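Local coordinates for protein membrane-anchored mycosin mycp1 (Mycobacterium thermoresistibile, PDB 4HVL) that probably acts as a subtilisin-like serine endopeptidase, a membrane-anchored mycosin that is an essential component of the ESX-1 type VII secretion system, at residues Val28-Thr33 with Cys98-Thr103. Residues are numbered along the deposited sequence; the frame is centred on the assembly and turned at random.
Sequences VCAAPT and CDAHGT. With ZN (zinc ion), chain G.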
ATOM      1  N   VAL A  28      -5.730  12.579  20.324  1.00 31.35           N
ATOM      2  CA  VAL A  28      -6.882  11.682  20.361  1.00 31.27           C
ATOM      3  C   VAL A  28      -7.131  11.105  18.967  1.00 28.75           C
ATOM      4  O   VAL A  28      -6.862  11.744  17.953  1.00 26.91           O
ATOM      5  CB  VAL A  28      -8.147  12.397  20.899  1.00 34.53           C
ATOM      6  CG1 VAL A  28      -9.372  11.488  20.833  1.00 35.37           C
ATOM      7  CG2 VAL A  28      -7.920  12.860  22.328  1.00 38.08           C
ATOM      8  N   CYS A  29      -7.602   9.867  18.925  1.00 28.36           N
ATOM      9  CA  CYS A  29      -7.715   9.150  17.662  1.00 26.53           C
ATOM     10  C   CYS A  29      -8.823   9.727  16.792  1.00 25.38           C
ATOM     11  O   CYS A  29      -9.877  10.124  17.277  1.00 25.89           O
ATOM     12  CB  CYS A  29      -7.971   7.672  17.934  1.00 27.59           C
ATOM     13  SG  CYS A  29      -6.587   6.902  18.827  1.00 28.40           S
ATOM     14  N   ALA A  30      -8.564   9.758  15.499  1.00 23.62           N
ATOM     15  CA  ALA A  30      -9.575  10.128  14.508  1.00 22.38           C
ATOM     16  C   ALA A  30     -10.502   8.957  14.240  1.00 20.83           C
ATOM     17  O   ALA A  30     -10.196   7.810  14.588  1.00 21.42           O
ATOM     18  CB  ALA A  30      -8.898  10.556  13.215  1.00 22.02           C
ATOM     19  N   ALA A  31     -11.651   9.262  13.635  1.00 19.97           N
ATOM     20  CA  ALA A  31     -12.573   8.246  13.118  1.00 18.87           C
ATOM     21  C   ALA A  31     -13.058   8.712  11.748  1.00 18.34           C
ATOM     22  O   ALA A  31     -13.157   9.909  11.507  1.00 18.15           O
ATOM     23  CB  ALA A  31     -13.738   8.069  14.048  1.00 19.80           C
ATOM     24  N   PRO A  32     -13.316   7.771  10.834  1.00 17.46           N
ATOM     25  CA  PRO A  32     -13.826   8.156   9.537  1.00 17.32           C
ATOM     26  C   PRO A  32     -15.281   8.555   9.640  1.00 17.00           C
ATOM     27  O   PRO A  32     -15.947   8.255  10.652  1.00 16.37           O
ATOM     28  CB  PRO A  32     -13.702   6.865   8.730  1.00 18.04           C
ATOM     29  CG  PRO A  32     -13.922   5.811   9.740  1.00 18.47           C
ATOM     30  CD  PRO A  32     -13.206   6.308  10.965  1.00 17.63           C
ATOM     31  N   THR A  33     -15.787   9.159   8.570  1.00 16.95           N
ATOM     32  CA  THR A  33     -17.147   9.649   8.556  1.00 16.72           C
ATOM     33  C   THR A  33     -17.754   9.577   7.133  1.00 17.07           C
ATOM     34  O   THR A  33     -17.283   8.818   6.284  1.00 17.12           O
ATOM     35  CB  THR A  33     -17.235  11.045   9.261  1.00 16.74           C
ATOM     36  OG1 THR A  33     -18.594  11.448   9.364  1.00 16.89           O
ATOM     37  CG2 THR A  33     -16.412  12.156   8.552  1.00 17.75           C
ATOM     38  N   CYS A  98      -5.639   4.590  15.036  1.00 18.60           N
ATOM     39  CA  CYS A  98      -5.833   5.926  15.578  1.00 20.94           C
ATOM     40  C   CYS A  98      -5.962   6.965  14.442  1.00 19.65           C
ATOM     41  O   CYS A  98      -6.188   8.132  14.706  1.00 19.73           O
ATOM     42  CB  CYS A  98      -4.655   6.265  16.516  1.00 23.86           C
ATOM     43  SG  CYS A  98      -4.943   7.528  17.771  1.00 29.78           S
ATOM     44  N   ASP A  99      -5.886   6.524  13.186  1.00 17.98           N
ATOM     45  CA  ASP A  99      -5.760   7.438  12.048  1.00 17.62           C
ATOM     46  C   ASP A  99      -6.904   7.336  11.047  1.00 16.81           C
ATOM     47  O   ASP A  99      -6.849   7.953  10.009  1.00 16.54           O
ATOM     48  CB  ASP A  99      -4.451   7.148  11.301  1.00 17.57           C
ATOM     49  CG  ASP A  99      -3.224   7.449  12.137  1.00 18.47           C
ATOM     50  OD1 ASP A  99      -3.060   6.864  13.224  1.00 19.16           O
ATOM     51  OD2 ASP A  99      -2.439   8.296  11.711  1.00 19.06           O
ATOM     52  N   ALA A 100      -7.895   6.494  11.303  1.00 16.65           N
ATOM     53  CA  ALA A 100      -8.970   6.299  10.343  1.00 16.44           C
ATOM     54  C   ALA A 100      -8.394   6.036   8.966  1.00 16.34           C
ATOM     55  O   ALA A 100      -8.783   6.671   8.000  1.00 16.68           O
ATOM     56  CB  ALA A 100      -9.888   7.518  10.322  1.00 17.15           C
ATOM     57  N   HIS A 101      -7.457   5.100   8.881  1.00 16.20           N
ATOM     58  CA  HIS A 101      -6.789   4.839   7.644  1.00 16.20           C
ATOM     59  C   HIS A 101      -6.662   3.328   7.423  1.00 15.37           C
ATOM     60  O   HIS A 101      -7.298   2.780   6.516  1.00 15.68           O
ATOM     61  CB  HIS A 101      -5.433   5.583   7.615  1.00 17.10           C
ATOM     62  CG  HIS A 101      -4.763   5.569   6.279  1.00 17.95           C
ATOM     63  ND1 HIS A 101      -3.965   4.523   5.870  1.00 18.36           N
ATOM     64  CD2 HIS A 101      -4.813   6.435   5.237  1.00 18.91           C
ATOM     65  CE1 HIS A 101      -3.522   4.760   4.644  1.00 19.12           C
ATOM     66  NE2 HIS A 101      -4.029   5.907   4.233  1.00 19.50           N
ATOM     67  N   GLY A 102      -5.878   2.656   8.257  1.00 14.55           N
ATOM     68  CA  GLY A 102      -5.627   1.231   8.097  1.00 13.84           C
ATOM     69  C   GLY A 102      -6.883   0.374   8.096  1.00 13.44           C
ATOM     70  O   GLY A 102      -6.986  -0.613   7.364  1.00 12.86           O
ATOM     71  N   THR A 103      -7.853   0.766   8.903  1.00 13.33           N
ATOM     72  CA  THR A 103      -9.129   0.064   8.932  1.00 13.33           C
ATOM     73  C   THR A 103      -9.758   0.120   7.539  1.00 13.24           C
ATOM     74  O   THR A 103     -10.294  -0.870   7.042  1.00 12.80           O
ATOM     75  CB  THR A 103     -10.077   0.712   9.961  1.00 13.49           C
ATOM     76  OG1 THR A 103      -9.451   0.674  11.259  1.00 13.61           O
ATOM     77  CG2 THR A 103     -11.390  -0.038  10.009  1.00 13.64           C
TER
HETATM   78 ZN    ZN G 506      -3.329   6.784   2.408  0.56 17.00          ZN
HETATM   79  O   HOH W   1      -2.903   8.784   3.042  0.56 11.58           O
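The carbonyl oxygen of C98 takes the backbone N-H of A30, with A30 N 3.0 Å from C98 O; the donor sits above the carbonyl plane rather than in it. The CA-H of C29 also comes near this oxygen, a weak contact. The same C98 is also joined covalently to C29, the residue before A30, by a disulfide, C29 SG to C98 SG at 2.1 Å, with a dihedral of -91° about the S-S bond, close to the relaxed right angle. The two cysteines reach this bond differently: in C98 the sulfur is anti to the backbone N (chi1 -157°), while in C29 it lies anti to the carbonyl carbon (chi1 -63°). Beyond the hydrogen bond the contact turns apolar. A100 directs its methyl at segment 28-33, where A100 CB lies 3.6 Å from P32 CD. A30 CB is 4.3 Å from A100 CB. The carboxylate of D99 is hydrogen-bonded elsewhere, OD1 to the hydroxyl of S135 and OD2 to the backbone N of A136. The disulfide thus pins the loop between strand 23-25 and helix 45-50 beside the loop leading to the predicted catalytic H101, whose NE2 binds zinc together with S312 and whose ND1 is hydrogen-bonded to D70. H101 is the N-cap of helix 102-110, and on the other segment P32 packs on V296 and L299 while T33 pairs its backbone with strand 295-300.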